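Side-chain contacts in RimK-related lysine biosynthesis protein (Thermococcus kodakarensis, PDB 5K2M), which binds ADP and magnesium in an ATP-grasp domain and is probably an ATP-dependent ligase of amino-acid biosynthesis, of the LysX subfamily of RimK proteins: residues 8-11 / 12-16; 18-21 / 22-25; 264-267 / 268-272. One frame throughout, in Å; residues are numbered along the deposited sequence.

Interaction 1: 8-11 / 12-16; sequences TVLR and REEMA
At the start of helix 12-24 the carboxylate of Glu14, at N3, is held by both the backbone N-H and the guanidinium of Arg11, the N-cap residue. Arg11 N donates to Glu14 OE1 at 2.9 Å on the anti lone pair, as in one half of a capping box; the reciprocal bond from an N-cap side chain is lacking. The same oxygen takes Arg11 NE at 3.0 Å on its syn side, so two bonds from one residue grip it. Arg11 NH2 completes the side-on, two-nitrogen salt bridge by reaching Glu14 OE2 at 2.9 Å. The guanidinium and carboxylate planes are only 16° apart, with OE1 at the guanidinium edge and in its plane, while OE2 is tilted somewhat out of it. Arg11 can reach back because its chain bends at chi3 (-69°); Glu14 folds at chi2 (75°) to meet it. An alanine in place of Glu14 is likely to leave the Arg11 backbone N-H and NE-NH2 edge without their acceptor, and Arg49 without a carboxylate partner. The pair is tied further into the fold by Arg49, whose NE bridges to Glu14 OE2, and by Glu247, which pairs with Arg11 NH1. Leu10 and Met15, at N' and N4, form a hydrophobic staple: their side chains cross at about a right angle, and a chain of another protein packs against both. Met15 N bonds to Arg11 O at 3.1 Å, starting the helical pattern. Leu10 CB lies 3.7 Å from Met15 SD, and Leu10 CD2 rests 3.7 Å from Glu14 CB.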
# COMPACT_ATOMS: atom_id res chain seq x y z
N THR A 8 6.21 0.05 -43.40
CA THR A 8 6.14 -1.40 -43.27
C THR A 8 7.05 -2.00 -44.32
O THR A 8 7.98 -2.74 -44.00
CB THR A 8 4.70 -1.88 -43.48
OG1 THR A 8 3.83 -1.10 -42.65
CG2 THR A 8 4.57 -3.37 -43.15
N VAL A 9 6.78 -1.67 -45.57
CA VAL A 9 7.68 -1.99 -46.67
C VAL A 9 7.90 -0.69 -47.42
O VAL A 9 7.09 0.24 -47.31
CB VAL A 9 7.12 -3.10 -47.60
CG1 VAL A 9 6.97 -4.43 -46.85
CG2 VAL A 9 5.79 -2.71 -48.22
N LEU A 10 8.99 -0.60 -48.16
CA LEU A 10 9.28 0.59 -48.94
C LEU A 10 8.81 0.38 -50.37
O LEU A 10 9.53 -0.18 -51.20
CB LEU A 10 10.78 0.93 -48.89
CG LEU A 10 11.33 1.28 -47.50
CD1 LEU A 10 12.84 1.40 -47.55
CD2 LEU A 10 10.72 2.56 -46.96
N ARG A 11 7.58 0.81 -50.64
CA ARG A 11 7.02 0.78 -51.99
C ARG A 11 7.62 1.95 -52.77
O ARG A 11 8.39 2.74 -52.24
CB ARG A 11 5.48 0.90 -51.96
CG ARG A 11 4.76 -0.18 -51.17
CD ARG A 11 3.32 0.20 -50.79
NE ARG A 11 3.26 1.28 -49.81
CZ ARG A 11 2.13 1.78 -49.30
NH1 ARG A 11 0.94 1.30 -49.67
NH2 ARG A 11 2.18 2.78 -48.41
N ARG A 12 7.28 2.04 -54.05
CA ARG A 12 7.76 3.14 -54.87
C ARG A 12 7.44 4.50 -54.22
O ARG A 12 8.28 5.39 -54.20
CB ARG A 12 7.16 3.03 -56.27
CG ARG A 12 7.29 4.28 -57.13
CD ARG A 12 8.74 4.70 -57.36
NE ARG A 12 8.82 6.14 -57.63
CZ ARG A 12 8.38 6.73 -58.74
NH1 ARG A 12 7.82 6.03 -59.72
NH2 ARG A 12 8.50 8.06 -58.86
N GLU A 13 6.23 4.66 -53.70
CA GLU A 13 5.84 5.88 -53.01
C GLU A 13 6.84 6.28 -51.90
O GLU A 13 7.26 7.44 -51.84
CB GLU A 13 4.43 5.76 -52.41
CG GLU A 13 3.29 5.84 -53.42
CD GLU A 13 2.87 4.48 -54.00
OE1 GLU A 13 1.75 4.41 -54.55
OE2 GLU A 13 3.65 3.50 -53.91
N GLU A 14 7.23 5.31 -51.06
CA GLU A 14 8.13 5.58 -49.93
C GLU A 14 9.54 5.95 -50.39
O GLU A 14 10.19 6.81 -49.79
CB GLU A 14 8.18 4.41 -48.94
CG GLU A 14 6.97 4.32 -48.03
CD GLU A 14 5.72 3.79 -48.73
OE1 GLU A 14 5.81 2.77 -49.45
OE2 GLU A 14 4.63 4.41 -48.58
N MET A 15 10.01 5.30 -51.45
CA MET A 15 11.32 5.63 -52.01
C MET A 15 11.32 7.05 -52.60
O MET A 15 12.31 7.77 -52.49
CB MET A 15 11.75 4.61 -53.07
CG MET A 15 11.90 3.16 -52.57
SD MET A 15 13.00 2.92 -51.15
CE MET A 15 14.56 3.59 -51.73
N ALA A 16 10.22 7.46 -53.21
CA ALA A 16 10.11 8.81 -53.74
C ALA A 16 10.04 9.81 -52.58
O ALA A 16 10.70 10.85 -52.61
CB ALA A 16 8.88 8.93 -54.64

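Interaction 2: 18-21 / 22-25; sequences KERA and GEFG
Ala21 O collects two backbone donors where helix 12-24 ends: Phe24 N at 3.0 Å and, more weakly, Gly25 N at 3.1 Å. This is the C-terminal turn of the helix in the beta-alpha-beta unit formed by strand 2-7, helix 12-24 and strand 26-31. The turn tightens here toward three-residue spacing, since Glu23 N also bonds back to Arg20 O at 2.9 Å. Gly25, with positive phi, then leaves the helical conformation and leads into strand 26-31. Outside this backbone net, the carboxylates of Glu19 and Glu23 come close one turn apart. Glu19 OE1 and Glu23 OE1 are 2.9 Å apart with the two planes turned 59° against each other; if both are charged, this would probably be unfavourable. Arg20 might then offset part of the cost, for its NH1 meets the anti lone pair of Glu19 OE2 at 2.7 Å, that oxygen lying 32° out of the guanidinium plane of Arg20. Glu19 reaches this site by bending at chi2 (-82°), whereas Glu23 stays extended beyond CG. Arg20 is held on another branch as well, its NH2 forming a salt bridge with Asp258. Inward, the methyl of Ala21 touches Ile3 and Val27 of the two strands. The Phe24 side chain touches Val264, Glu265 and Val268 of helix 259-272, and its ring turns an edge to the backbone of its own helix. Arg20 O sits in the plane of that ring, 3.3 Å from Phe24 CD1.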
# COMPACT_ATOMS: atom_id res chain seq x y z
N LYS A 18 11.30 9.45 -49.65
CA LYS A 18 12.64 9.48 -49.07
C LYS A 18 13.56 10.41 -49.84
O LYS A 18 14.25 11.23 -49.24
CB LYS A 18 13.21 8.06 -49.04
CG LYS A 18 14.69 8.00 -48.67
CD LYS A 18 15.11 6.55 -48.45
CE LYS A 18 16.47 6.44 -47.78
NZ LYS A 18 17.52 6.12 -48.77
N GLU A 19 13.58 10.27 -51.17
CA GLU A 19 14.40 11.13 -52.03
C GLU A 19 14.07 12.60 -51.82
O GLU A 19 14.98 13.41 -51.63
CB GLU A 19 14.24 10.75 -53.51
CG GLU A 19 15.25 11.42 -54.46
CD GLU A 19 14.87 12.85 -54.86
OE1 GLU A 19 15.77 13.72 -54.92
OE2 GLU A 19 13.68 13.11 -55.11
N ARG A 20 12.79 12.95 -51.84
CA ARG A 20 12.37 14.36 -51.71
C ARG A 20 12.73 14.90 -50.33
O ARG A 20 13.26 16.00 -50.22
CB ARG A 20 10.88 14.55 -51.94
CG ARG A 20 10.36 14.02 -53.26
CD ARG A 20 10.81 14.78 -54.49
NE ARG A 20 10.03 14.28 -55.63
CZ ARG A 20 10.20 13.07 -56.19
NH1 ARG A 20 11.17 12.24 -55.80
NH2 ARG A 20 9.40 12.70 -57.19
N ALA A 21 12.45 14.11 -49.29
CA ALA A 21 12.78 14.50 -47.92
C ALA A 21 14.25 14.85 -47.80
O ALA A 21 14.60 15.80 -47.09
CB ALA A 21 12.41 13.38 -46.94
N GLY A 22 15.10 14.10 -48.50
CA GLY A 22 16.55 14.33 -48.48
C GLY A 22 16.98 15.67 -49.07
O GLY A 22 18.07 16.14 -48.78
N GLU A 23 16.14 16.28 -49.89
CA GLU A 23 16.41 17.62 -50.41
C GLU A 23 16.19 18.70 -49.34
O GLU A 23 16.78 19.77 -49.42
CB GLU A 23 15.54 17.91 -51.65
CG GLU A 23 15.72 16.92 -52.80
CD GLU A 23 14.88 17.27 -54.03
OE1 GLU A 23 14.71 16.39 -54.90
OE2 GLU A 23 14.38 18.41 -54.13
N PHE A 24 15.35 18.41 -48.34
CA PHE A 24 15.02 19.39 -47.30
C PHE A 24 15.77 19.19 -45.98
O PHE A 24 15.82 20.10 -45.15
CB PHE A 24 13.51 19.38 -47.03
CG PHE A 24 12.70 19.86 -48.19
CD1 PHE A 24 12.35 18.99 -49.22
CD2 PHE A 24 12.29 21.19 -48.26
CE1 PHE A 24 11.61 19.44 -50.30
CE2 PHE A 24 11.54 21.64 -49.34
CZ PHE A 24 11.20 20.76 -50.36
N GLY A 25 16.35 18.01 -45.78
CA GLY A 25 17.11 17.75 -44.56
C GLY A 25 17.53 16.30 -44.41
O GLY A 25 17.58 15.56 -45.38

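Interaction 3: 264-267 / 268-272; sequences VEYA and VEVAK
Tyr266 directs its ring away from the backbone N, with CG opposite that nitrogen (chi1 -179°), while Val270 sets CG1 beside its own N and opposite its carbonyl carbon (chi1 -37°). One turn apart, these two choices bring the valine methyl over a face of the phenol. Val270 CG1 stands 3.9 Å from the centroid of the Tyr266 ring and 21° off the ring normal, a CH-pi contact displaced toward the rim. The nearest ring atom is Tyr266 CE2, at 3.7 Å from Val270 CG1. The second methyl, Val270 CG2, falls between Val270's own N and carbonyl carbon and comes 3.4 Å from Ala267 O, so both branches lie close against the preceding turn. The far end of the tyrosine is fixed as well, since its OH is hydrogen-bonded to Gly224 N.

Helix 259-272, the last of the chain, carries these pairs and lies against the four-stranded parallel sheet of the N-terminal region. Val264 and Ala267 touch Ile47, and Val270 and Ala271 touch Val45, of strand 45-49; Val71 of strand 70-71 touches Tyr266, Ala267 and Val270. Val264 and Val268 meet only loosely, Val264 CG1 to Val268 CG1 being 4.1 Å, and their side chains are angled across each other. The backbone is tighter, with Val268 N bonded to Val264 O at 2.7 Å. Both methyls of Val268 lie close to carbonyls of the preceding turn: Val268 CG1 is 3.1 Å from Val264 O, and CG2 approaches Glu265 O. The exposed Lys272 closes a salt bridge onto Glu269, Lys272 NZ reaching Glu269 OE2 at 2.8 Å from above the carboxylate plane.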
# COMPACT_ATOMS: atom_id res chain seq x y z
N VAL A 264 6.07 15.95 -48.94
CA VAL A 264 7.24 16.34 -48.14
C VAL A 264 7.25 17.85 -47.84
O VAL A 264 7.58 18.25 -46.72
CB VAL A 264 8.55 15.90 -48.81
CG1 VAL A 264 9.75 16.52 -48.12
CG2 VAL A 264 8.66 14.38 -48.78
N GLU A 265 6.89 18.67 -48.82
CA GLU A 265 6.81 20.13 -48.61
C GLU A 265 5.80 20.48 -47.53
O GLU A 265 6.03 21.34 -46.69
CB GLU A 265 6.45 20.86 -49.91
CG GLU A 265 7.58 20.87 -50.94
CD GLU A 265 7.15 21.35 -52.32
OE1 GLU A 265 6.04 21.90 -52.47
OE2 GLU A 265 7.94 21.19 -53.27
N TYR A 266 4.67 19.78 -47.53
CA TYR A 266 3.69 19.95 -46.48
C TYR A 266 4.26 19.50 -45.14
O TYR A 266 4.13 20.20 -44.14
CB TYR A 266 2.44 19.16 -46.82
CG TYR A 266 1.38 19.31 -45.79
CD1 TYR A 266 0.69 20.50 -45.66
CD2 TYR A 266 1.06 18.27 -44.93
CE1 TYR A 266 -0.28 20.66 -44.70
CE2 TYR A 266 0.08 18.42 -43.97
CZ TYR A 266 -0.59 19.62 -43.87
OH TYR A 266 -1.56 19.79 -42.94
N ALA A 267 4.90 18.33 -45.11
CA ALA A 267 5.58 17.87 -43.91
C ALA A 267 6.58 18.92 -43.41
O ALA A 267 6.64 19.18 -42.21
CB ALA A 267 6.28 16.55 -44.14
N VAL A 268 7.36 19.52 -44.31
CA VAL A 268 8.31 20.53 -43.83
C VAL A 268 7.57 21.76 -43.27
O VAL A 268 8.00 22.31 -42.25
CB VAL A 268 9.43 20.93 -44.84
CG1 VAL A 268 10.02 19.72 -45.55
CG2 VAL A 268 8.96 21.98 -45.85
N GLU A 269 6.46 22.16 -43.89
CA GLU A 269 5.63 23.23 -43.32
C GLU A 269 5.11 22.88 -41.92
O GLU A 269 5.14 23.73 -41.04
CB GLU A 269 4.47 23.61 -44.24
CG GLU A 269 4.86 24.34 -45.51
CD GLU A 269 5.68 25.60 -45.24
OE1 GLU A 269 5.27 26.40 -44.38
OE2 GLU A 269 6.75 25.78 -45.87
N VAL A 270 4.65 21.64 -41.68
CA VAL A 270 4.16 21.30 -40.32
C VAL A 270 5.28 21.25 -39.28
O VAL A 270 5.06 21.60 -38.13
CB VAL A 270 3.26 20.02 -40.22
CG1 VAL A 270 2.34 19.87 -41.43
CG2 VAL A 270 4.07 18.77 -40.00
N ALA A 271 6.48 20.84 -39.69
CA ALA A 271 7.66 20.85 -38.81
C ALA A 271 7.97 22.22 -38.22
O ALA A 271 8.36 22.32 -37.06
CB ALA A 271 8.88 20.35 -39.58
N LYS A 272 7.82 23.27 -39.03
CA LYS A 272 7.96 24.67 -38.56
C LYS A 272 6.89 25.04 -37.54
O LYS A 272 7.06 25.98 -36.78
CB LYS A 272 7.85 25.64 -39.73
CG LYS A 272 8.96 25.53 -40.74
CD LYS A 272 8.61 26.30 -42.00
CE LYS A 272 9.47 25.85 -43.16
NZ LYS A 272 9.05 26.48 -44.43

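How the interactions relate
Interactions 1 and 2 follow each other on helix 12-24, one at its N-terminal cap and the other at its last turn, with centres 14 Å apart. Interaction 3 comes at the far end of the chain, on helix 259-272, yet its centre is only 11 Å from that of interaction 2. The two helices pack there through Phe24 and Ala21, Ala21 CA meeting Val264 CG1 at 3.6 Å. Interaction 1 does not touch interaction 3. The last helix thus joins helix 12-24 beside the N-terminal parallel sheet. Interactions 2 and 3 lie away from the nucleotide site, whereas in interaction 1 the Arg11 side chain is about 11 Å from a bound magnesium ion.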